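PDB 5CXX: ferulic acid esterase, AmCE1/Fae1A from Anaeromyces mucronatus, which probably hydrolyses feruloyl esters to release ferulic acid, which it binds in this structure, and has an alpha/beta-hydrolase fold. Local coordinates for residues R40-L46 with I95-V101; E148-C153 with F265-F270. All blocks are in the same frame, centred on the assembly; numbering follows the deposited sequence.

Contact 1 (R40-L46 with I95-V101); sequences RKMNVIL and IIVLPDV
A bend at chi3 (72°) turns the guanidinium of Arg-40 toward Asp-100, while Asp-100 carries CG anti to its own nitrogen (chi1 174°), which sets its carboxylate beside the same cation. The arginine reaches end-on with two nitrogens for a single atom, the backbone oxygen of Asp-100, which lies almost in the guanidinium plane. NH2 makes the shorter and straighter bond, 2.8 Å to Asp-100 O, from above the carbonyl plane; NH1 uses a lone pair in that plane. A looser salt bridge runs from Arg-40 NH2 to Asp-100 OD1 at 3.6 Å, the guanidinium and carboxylate planes being tilted by 41°. NH1 also bonds to Tyr-31 OH and NH2 to Tyr-102 O, and Asp-100 OD1 accepts from Tyr-102 N. Replacing the arginine with an alanine is likely to leave Asp-100 O without these two donors and the carboxylate without its guanidinium mate. Two waters bridge the strands beside this pair, one linking Lys-41 O to Asp-100 N, the other Lys-41 N to Asp-100 OD2.

Beyond it, strands 40-45 and 95-99 run antiparallel. Asn-43 and Leu-98 form one hydrogen-bonded pair (Leu-98 N to Asn-43 O, 2.8 Å) and Ile-45 and Ile-96 the next. On one face Ile-45 CD1 touches both Ile-96 CG2 (3.9 Å) and Leu-98 CG (4.0 Å); on the other, Met-42 SD meets Val-97 CG1 at 3.9 Å, beside helix 125-140. The contact thus joins a largely apolar strand pairing, in the antiparallel part of the alpha/beta-hydrolase sheet, to a polar end where charge and water take over, and the arginine's bonds probably help fix the course of the chain as it leaves strand 95-99.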
ATOM      1  N   ARG A  40     -15.812  -0.763 -11.940  1.00 19.52           N
ATOM      2  CA  ARG A  40     -14.658  -0.044 -11.416  1.00 17.31           C
ATOM      3  C   ARG A  40     -13.421  -0.323 -12.265  1.00 19.90           C
ATOM      4  O   ARG A  40     -13.449  -1.174 -13.153  1.00 20.45           O
ATOM      5  CB  ARG A  40     -14.396  -0.438  -9.961  1.00 19.55           C
ATOM      6  CG  ARG A  40     -15.647  -0.521  -9.100  1.00 19.13           C
ATOM      7  CD  ARG A  40     -15.292  -0.651  -7.628  1.00 17.34           C
ATOM      8  NE  ARG A  40     -14.769   0.597  -7.079  1.00 16.91           N
ATOM      9  CZ  ARG A  40     -13.505   0.780  -6.713  1.00 17.81           C
ATOM     10  NH1 ARG A  40     -12.627  -0.207  -6.835  1.00 17.43           N
ATOM     11  NH2 ARG A  40     -13.116   1.950  -6.224  1.00 18.36           N
ATOM     12  N   LYS A  41     -12.337   0.398 -11.991  1.00 18.07           N
ATOM     13  CA  LYS A  41     -11.082   0.205 -12.734  1.00 20.19           C
ATOM     14  C   LYS A  41      -9.927  -0.064 -11.790  1.00 18.47           C
ATOM     15  O   LYS A  41      -9.913   0.434 -10.655  1.00 18.40           O
ATOM     16  CB  LYS A  41     -10.746   1.447 -13.549  1.00 22.26           C
ATOM     17  CG  LYS A  41     -11.820   1.654 -14.769  1.00 29.33           C
ATOM     18  CD  LYS A  41     -11.487   2.824 -15.679  1.00 44.73           C
ATOM     19  CE  LYS A  41     -12.323   2.798 -16.968  1.00 51.61           C
ATOM     20  NZ  LYS A  41     -13.669   2.258 -16.699  1.00 55.16           N
ATOM     21  N   MET A  42      -8.963  -0.855 -12.277  1.00 19.34           N
ATOM     22  CA  MET A  42      -7.685  -1.020 -11.551  1.00 16.63           C
ATOM     23  C   MET A  42      -6.601  -1.211 -12.624  1.00 18.37           C
ATOM     24  O   MET A  42      -6.897  -1.696 -13.721  1.00 22.02           O
ATOM     25  CB  MET A  42      -7.658  -2.247 -10.584  1.00 18.61           C
ATOM     26  CG  MET A  42      -8.000  -3.567 -11.299  1.00 18.95           C
ATOM     27  SD  MET A  42      -8.159  -4.764  -9.931  1.00 20.84           S
ATOM     28  CE  MET A  42      -8.702  -6.244 -10.847  1.00 22.08           C
ATOM     29  N   ASN A  43      -5.343  -0.853 -12.301  1.00 17.21           N
ATOM     30  CA  ASN A  43      -4.245  -1.252 -13.178  1.00 17.06           C
ATOM     31  C   ASN A  43      -3.666  -2.554 -12.705  1.00 18.20           C
ATOM     32  O   ASN A  43      -3.394  -2.753 -11.506  1.00 18.46           O
ATOM     33  CB  ASN A  43      -3.153  -0.209 -13.185  1.00 17.20           C
ATOM     34  CG  ASN A  43      -3.581   1.030 -13.955  1.00 19.24           C
ATOM     35  OD1 ASN A  43      -3.924   0.941 -15.133  1.00 20.70           O
ATOM     36  ND2 ASN A  43      -3.602   2.185 -13.285  1.00 19.25           N
ATOM     37  N   VAL A  44      -3.442  -3.430 -13.668  1.00 17.85           N
ATOM     38  CA  VAL A  44      -2.677  -4.640 -13.422  1.00 18.12           C
ATOM     39  C   VAL A  44      -1.350  -4.542 -14.176  1.00 18.67           C
ATOM     40  O   VAL A  44      -1.336  -4.347 -15.393  1.00 19.62           O
ATOM     41  CB  VAL A  44      -3.467  -5.892 -13.851  1.00 19.45           C
ATOM     42  CG1 VAL A  44      -2.620  -7.177 -13.654  1.00 20.60           C
ATOM     43  CG2 VAL A  44      -4.749  -5.992 -13.007  1.00 20.67           C
ATOM     44  N   ILE A  45      -0.265  -4.747 -13.441  1.00 18.55           N
ATOM     45  CA  ILE A  45       1.092  -4.655 -14.001  1.00 18.60           C
ATOM     46  C   ILE A  45       1.727  -6.049 -13.889  1.00 19.36           C
ATOM     47  O   ILE A  45       2.158  -6.460 -12.795  1.00 19.14           O
ATOM     48  CB  ILE A  45       1.878  -3.594 -13.247  1.00 19.73           C
ATOM     49  CG1 ILE A  45       1.188  -2.210 -13.329  1.00 20.79           C
ATOM     50  CG2 ILE A  45       3.354  -3.575 -13.772  1.00 21.72           C
ATOM     51  CD1 ILE A  45       1.604  -1.304 -12.082  1.00 21.52           C
ATOM     52  N   LEU A  46       1.720  -6.780 -14.994  1.00 20.70           N
ATOM     53  CA  LEU A  46       2.337  -8.113 -15.020  1.00 21.37           C
ATOM     54  C   LEU A  46       3.842  -7.999 -15.131  1.00 21.75           C
ATOM     55  O   LEU A  46       4.334  -7.076 -15.743  1.00 24.93           O
ATOM     56  CB  LEU A  46       1.773  -8.912 -16.190  1.00 22.01           C
ATOM     57  CG  LEU A  46       0.252  -9.129 -16.080  1.00 22.25           C
ATOM     58  CD1 LEU A  46      -0.297  -9.794 -17.360  1.00 25.05           C
ATOM     59  CD2 LEU A  46      -0.213  -9.895 -14.769  1.00 23.31           C
ATOM     60  N   ILE A  95       3.458  -9.558  -9.459  1.00 18.34           N
ATOM     61  CA  ILE A  95       2.382  -8.786 -10.113  1.00 17.31           C
ATOM     62  C   ILE A  95       2.055  -7.581  -9.227  1.00 19.76           C
ATOM     63  O   ILE A  95       1.950  -7.754  -7.998  1.00 19.62           O
ATOM     64  CB  ILE A  95       1.137  -9.671 -10.259  1.00 17.65           C
ATOM     65  CG1 ILE A  95       1.416 -10.826 -11.292  1.00 19.30           C
ATOM     66  CG2 ILE A  95      -0.057  -8.828 -10.700  1.00 18.83           C
ATOM     67  CD1 ILE A  95       0.299 -11.868 -11.260  1.00 22.78           C
ATOM     68  N   ILE A  96       1.926  -6.394  -9.806  1.00 17.62           N
ATOM     69  CA  ILE A  96       1.568  -5.204  -9.030  1.00 16.34           C
ATOM     70  C   ILE A  96       0.169  -4.764  -9.472  1.00 15.42           C
ATOM     71  O   ILE A  96      -0.117  -4.658 -10.682  1.00 16.94           O
ATOM     72  CB  ILE A  96       2.566  -4.054  -9.317  1.00 18.02           C
ATOM     73  CG1 ILE A  96       4.013  -4.461  -8.942  1.00 21.01           C
ATOM     74  CG2 ILE A  96       2.138  -2.745  -8.494  1.00 22.26           C
ATOM     75  CD1 ILE A  96       4.967  -3.405  -9.557  1.00 24.87           C
ATOM     76  N   VAL A  97      -0.718  -4.559  -8.498  1.00 15.42           N
ATOM     77  CA  VAL A  97      -2.089  -4.086  -8.777  1.00 16.01           C
ATOM     78  C   VAL A  97      -2.276  -2.711  -8.151  1.00 16.41           C
ATOM     79  O   VAL A  97      -1.995  -2.525  -6.968  1.00 16.00           O
ATOM     80  CB  VAL A  97      -3.127  -5.097  -8.224  1.00 16.18           C
ATOM     81  CG1 VAL A  97      -4.605  -4.573  -8.433  1.00 17.60           C
ATOM     82  CG2 VAL A  97      -2.943  -6.502  -8.900  1.00 15.62           C
ATOM     83  N   LEU A  98      -2.751  -1.760  -8.947  1.00 16.63           N
ATOM     84  CA  LEU A  98      -3.064  -0.389  -8.446  1.00 15.64           C
ATOM     85  C   LEU A  98      -4.579  -0.224  -8.495  1.00 15.36           C
ATOM     86  O   LEU A  98      -5.172   0.044  -9.563  1.00 16.30           O
ATOM     87  CB  LEU A  98      -2.410   0.703  -9.291  1.00 16.92           C
ATOM     88  CG  LEU A  98      -0.928   0.515  -9.617  1.00 19.65           C
ATOM     89  CD1 LEU A  98      -0.422   1.741 -10.422  1.00 19.57           C
ATOM     90  CD2 LEU A  98      -0.134   0.315  -8.305  1.00 19.48           C
ATOM     91  N   PRO A  99      -5.251  -0.396  -7.355  1.00 15.62           N
ATOM     92  CA  PRO A  99      -6.713  -0.221  -7.342  1.00 16.10           C
ATOM     93  C   PRO A  99      -7.104   1.259  -7.317  1.00 15.58           C
ATOM     94  O   PRO A  99      -6.301   2.139  -7.045  1.00 17.67           O
ATOM     95  CB  PRO A  99      -7.159  -0.869  -6.024  1.00 17.44           C
ATOM     96  CG  PRO A  99      -5.960  -1.773  -5.620  1.00 15.69           C
ATOM     97  CD  PRO A  99      -4.747  -0.937  -6.070  1.00 14.93           C
ATOM     98  N   ASP A 100      -8.394   1.460  -7.617  1.00 16.01           N
ATOM     99  CA  ASP A 100      -9.078   2.686  -7.187  1.00 15.05           C
ATOM    100  C   ASP A 100      -9.591   2.438  -5.782  1.00 16.45           C
ATOM    101  O   ASP A 100     -10.410   1.521  -5.565  1.00 17.09           O
ATOM    102  CB  ASP A 100     -10.220   2.958  -8.182  1.00 16.73           C
ATOM    103  CG  ASP A 100     -11.100   4.135  -7.770  1.00 19.41           C
ATOM    104  OD1 ASP A 100     -10.881   4.718  -6.679  1.00 18.73           O
ATOM    105  OD2 ASP A 100     -12.017   4.452  -8.604  1.00 19.28           O
ATOM    106  N   VAL A 101      -9.016   3.130  -4.804  1.00 15.52           N
ATOM    107  CA  VAL A 101      -9.244   2.808  -3.389  1.00 15.79           C
ATOM    108  C   VAL A 101     -10.552   3.418  -2.866  1.00 18.30           C
ATOM    109  O   VAL A 101     -11.045   3.009  -1.813  1.00 18.48           O
ATOM    110  CB  VAL A 101      -8.059   3.327  -2.521  1.00 16.41           C
ATOM    111  CG1 VAL A 101      -8.184   2.849  -1.023  1.00 20.37           C
ATOM    112  CG2 VAL A 101      -6.784   2.788  -3.155  1.00 21.66           C
TER
HETATM  113  O   HOH W   1      -9.946  -0.966  -8.239  1.00 16.56           O
HETATM  114  O   HOH W   2     -13.077   2.740 -10.374  1.00 21.58           O

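Contact 2 (E148-C153 with F265-F270)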
ATOM      1  N   GLU A 148       1.662 -15.441   2.546  1.00 21.37           N
ATOM      2  CA  GLU A 148       3.050 -15.313   2.220  1.00 21.86           C
ATOM      3  C   GLU A 148       3.302 -14.765   0.827  1.00 21.31           C
ATOM      4  O   GLU A 148       4.375 -14.409   0.504  1.00 23.10           O
ATOM      5  CB  GLU A 148       3.735 -16.669   2.404  1.00 24.25           C
ATOM      6  CG  GLU A 148       3.350 -17.721   1.398  1.00 30.25           C
ATOM      7  CD  GLU A 148       2.039 -18.505   1.641  1.00 41.39           C
ATOM      8  OE1 GLU A 148       1.173 -18.121   2.413  1.00 31.16           O
ATOM      9  OE2 GLU A 148       1.904 -19.552   0.991  1.00 40.48           O
ATOM     10  N   ASN A 149       2.263 -14.746   0.023  1.00 20.95           N
ATOM     11  CA  ASN A 149       2.306 -14.306  -1.396  1.00 21.79           C
ATOM     12  C   ASN A 149       1.506 -13.074  -1.624  1.00 20.16           C
ATOM     13  O   ASN A 149       1.231 -12.741  -2.767  1.00 20.36           O
ATOM     14  CB  ASN A 149       1.816 -15.428  -2.315  1.00 20.43           C
ATOM     15  CG  ASN A 149       2.723 -16.625  -2.183  1.00 25.67           C
ATOM     16  OD1 ASN A 149       3.947 -16.475  -2.323  1.00 28.76           O
ATOM     17  ND2 ASN A 149       2.177 -17.776  -1.798  1.00 26.59           N
ATOM     18  N   THR A 150       1.136 -12.364  -0.566  1.00 18.52           N
ATOM     19  CA  THR A 150       0.200 -11.241  -0.697  1.00 17.72           C
ATOM     20  C   THR A 150       0.740 -10.035   0.082  1.00 18.74           C
ATOM     21  O   THR A 150       0.910 -10.103   1.317  1.00 20.11           O
ATOM     22  CB  THR A 150      -1.166 -11.620  -0.138  1.00 18.66           C
ATOM     23  OG1 THR A 150      -1.656 -12.802  -0.810  1.00 19.91           O
ATOM     24  CG2 THR A 150      -2.190 -10.491  -0.430  1.00 19.92           C
ATOM     25  N   ALA A 151       1.018  -8.923  -0.613  1.00 17.87           N
ATOM     26  CA  ALA A 151       1.460  -7.673   0.033  1.00 16.74           C
ATOM     27  C   ALA A 151       0.487  -6.558  -0.218  1.00 16.92           C
ATOM     28  O   ALA A 151      -0.211  -6.539  -1.244  1.00 17.77           O
ATOM     29  CB  ALA A 151       2.832  -7.248  -0.501  1.00 18.67           C
ATOM     30  N   LEU A 152       0.410  -5.642   0.756  1.00 15.90           N
ATOM     31  CA  LEU A 152      -0.526  -4.516   0.665  1.00 15.41           C
ATOM     32  C   LEU A 152       0.203  -3.286   1.146  1.00 18.33           C
ATOM     33  O   LEU A 152       0.687  -3.267   2.312  1.00 17.59           O
ATOM     34  CB  LEU A 152      -1.788  -4.795   1.524  1.00 16.09           C
ATOM     35  CG  LEU A 152      -2.823  -3.643   1.517  1.00 15.76           C
ATOM     36  CD1 LEU A 152      -3.405  -3.487   0.087  1.00 15.38           C
ATOM     37  CD2 LEU A 152      -3.943  -4.027   2.501  1.00 18.06           C
ATOM     38  N   CYS A 153       0.360  -2.278   0.275  1.00 15.91           N
ATOM     39  CA  CYS A 153       1.030  -1.072   0.708  1.00 15.28           C
ATOM     40  C   CYS A 153       0.337   0.150   0.085  1.00 16.65           C
ATOM     41  O   CYS A 153      -0.554  -0.004  -0.728  1.00 17.11           O
ATOM     42  CB  CYS A 153       2.549  -1.083   0.358  1.00 15.75           C
ATOM     43  SG  CYS A 153       2.906  -1.242  -1.446  1.00 17.80           S
ATOM     44  N   PHE A 265      10.438  -1.527   1.311  1.00 18.85           N
ATOM     45  CA  PHE A 265       9.424  -2.550   1.408  1.00 18.71           C
ATOM     46  C   PHE A 265       9.636  -3.713   0.443  1.00 18.49           C
ATOM     47  O   PHE A 265       9.520  -4.885   0.798  1.00 20.58           O
ATOM     48  CB  PHE A 265       8.063  -1.884   1.194  1.00 19.04           C
ATOM     49  CG  PHE A 265       6.856  -2.809   1.363  1.00 17.15           C
ATOM     50  CD1 PHE A 265       6.579  -3.403   2.615  1.00 18.25           C
ATOM     51  CD2 PHE A 265       6.022  -3.046   0.286  1.00 17.77           C
ATOM     52  CE1 PHE A 265       5.417  -4.212   2.761  1.00 18.04           C
ATOM     53  CE2 PHE A 265       4.904  -3.882   0.407  1.00 18.17           C
ATOM     54  CZ  PHE A 265       4.595  -4.444   1.636  1.00 19.34           C
ATOM     55  N   ILE A 266       9.926  -3.382  -0.823  1.00 19.36           N
ATOM     56  CA  ILE A 266      10.004  -4.432  -1.856  1.00 18.23           C
ATOM     57  C   ILE A 266      11.249  -5.305  -1.670  1.00 22.24           C
ATOM     58  O   ILE A 266      11.320  -6.435  -2.138  1.00 24.17           O
ATOM     59  CB  ILE A 266       9.951  -3.766  -3.264  1.00 19.61           C
ATOM     60  CG1 ILE A 266       8.553  -3.169  -3.475  1.00 19.78           C
ATOM     61  CG2 ILE A 266      10.280  -4.796  -4.401  1.00 21.84           C
ATOM     62  CD1 ILE A 266       7.385  -4.179  -3.580  1.00 19.04           C
ATOM     63  N   GLN A 267      12.239  -4.773  -0.941  1.00 20.26           N
ATOM     64  CA  GLN A 267      13.362  -5.613  -0.568  1.00 22.60           C
ATOM     65  C   GLN A 267      12.987  -6.709   0.432  1.00 24.12           C
ATOM     66  O   GLN A 267      13.767  -7.659   0.623  1.00 25.25           O
ATOM     67  CB  GLN A 267      14.467  -4.764   0.054  1.00 21.93           C
ATOM     68  CG  GLN A 267      15.258  -4.002  -0.981  1.00 23.98           C
ATOM     69  CD  GLN A 267      16.300  -3.146  -0.333  1.00 26.06           C
ATOM     70  OE1 GLN A 267      17.343  -3.645   0.133  1.00 27.60           O
ATOM     71  NE2 GLN A 267      16.025  -1.860  -0.226  1.00 24.12           N
ATOM     72  N   THR A 268      11.840  -6.565   1.087  1.00 23.59           N
ATOM     73  CA  THR A 268      11.462  -7.558   2.113  1.00 23.44           C
ATOM     74  C   THR A 268      10.378  -8.530   1.649  1.00 24.33           C
ATOM     75  O   THR A 268      10.148  -9.559   2.283  1.00 27.87           O
ATOM     76  CB  THR A 268      10.944  -6.897   3.386  1.00 23.34           C
ATOM     77  OG1 THR A 268       9.619  -6.389   3.186  1.00 24.31           O
ATOM     78  CG2 THR A 268      11.896  -5.815   3.907  1.00 27.10           C
ATOM     79  N   THR A 269       9.671  -8.183   0.586  1.00 23.13           N
ATOM     80  CA  THR A 269       8.466  -8.960   0.292  1.00 23.08           C
ATOM     81  C   THR A 269       8.787 -10.334  -0.276  1.00 26.11           C
ATOM     82  O   THR A 269       9.773 -10.527  -1.022  1.00 24.91           O
ATOM     83  CB  THR A 269       7.535  -8.198  -0.689  1.00 24.08           C
ATOM     84  OG1 THR A 269       8.300  -7.628  -1.755  1.00 23.29           O
ATOM     85  CG2 THR A 269       6.831  -7.036   0.036  1.00 22.96           C
ATOM     86  N   PHE A 270       7.918 -11.303   0.046  1.00 23.72           N
ATOM     87  CA  PHE A 270       7.913 -12.613  -0.592  1.00 21.78           C
ATOM     88  C   PHE A 270       9.221 -13.385  -0.429  1.00 24.94           C
ATOM     89  O   PHE A 270       9.629 -14.114  -1.316  1.00 27.16           O
ATOM     90  CB  PHE A 270       7.585 -12.471  -2.077  1.00 22.37           C
ATOM     91  CG  PHE A 270       6.434 -11.523  -2.336  1.00 23.25           C
ATOM     92  CD1 PHE A 270       5.256 -11.624  -1.634  1.00 21.99           C
ATOM     93  CD2 PHE A 270       6.552 -10.549  -3.318  1.00 21.21           C
ATOM     94  CE1 PHE A 270       4.198 -10.710  -1.880  1.00 22.14           C
ATOM     95  CE2 PHE A 270       5.485  -9.652  -3.618  1.00 22.71           C
ATOM     96  CZ  PHE A 270       4.304  -9.739  -2.875  1.00 23.53           C
TER
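Ala-151 CB stands at the centre of the contact, with Phe-270 CZ 3.7 Å away, Phe-265 CZ at 3.9 Å and the methyl CG2 of Thr-269 at 4.0 Å. The small alanine lets two phenylalanine rings approach strand 150-153 together, and Thr-269 touches both rings: its CG2 lies over one face of Phe-265, near the rim, while its CB lies in the same fashion over a face of Phe-270. At the inner end Cys-153 packs against Phe-265 obliquely. Its CB comes to 3.7 Å from Phe-265 CE2, and its sulfur sits 4.7 Å from the ring centroid, 55° off the normal, a sulfur-aromatic contact. Phe-265 reaches the strand because CG is anti to the backbone N (chi1 -176°), which carries the ring out from the end of its helix. The turn that follows is held by Phe-265 O, which accepts from both the hydroxyl and the amide N of Thr-268.

Toward Glu-148 and Asn-149 the ring of Phe-270 still touches closely, but backbone instead of side chains, with Glu-148 O in the plane of the ring, at the edge, 3.6 Å from CD1. The polar side chains stay outside the contact: the carboxylate of Glu-148 leads away on the exposed side, and CB of Asn-149 points away, its ND2 bonded to Thr-145 O.

Strand 150-155 is a central strand of the sheet, between 58-62 and 175-179, and leads into a GxSxG sequence consistent with a nucleophile elbow. Tyr-175 on the neighbouring strand meets Phe-270 edge-to-face and also touches Phe-265. The end of helix 255-266 and the residues after it thus lie over part of one face of the sheet, with Ile-266 packed on helix 77-87.

Both contacts reach the same mixed eight-stranded sheet, contact 1 with both segments and contact 2 through strand 150-155 alone; their centres are about 16 Å apart and their nearest atoms about 6 Å apart, without touching. Strand 58-62 lies between them, with 95-99 on one side and 150-155 on the other. Both segments of contact 1 precede both segments of contact 2 in the sequence, and 265-270 lies near the C-terminus. Contact 1 is a strand-to-strand pairing inside the sheet, in its antiparallel portion, whereas contact 2 lays the last helix and the tail on a central parallel strand. Together they tie early and late parts of the chain into one alpha/beta-hydrolase core.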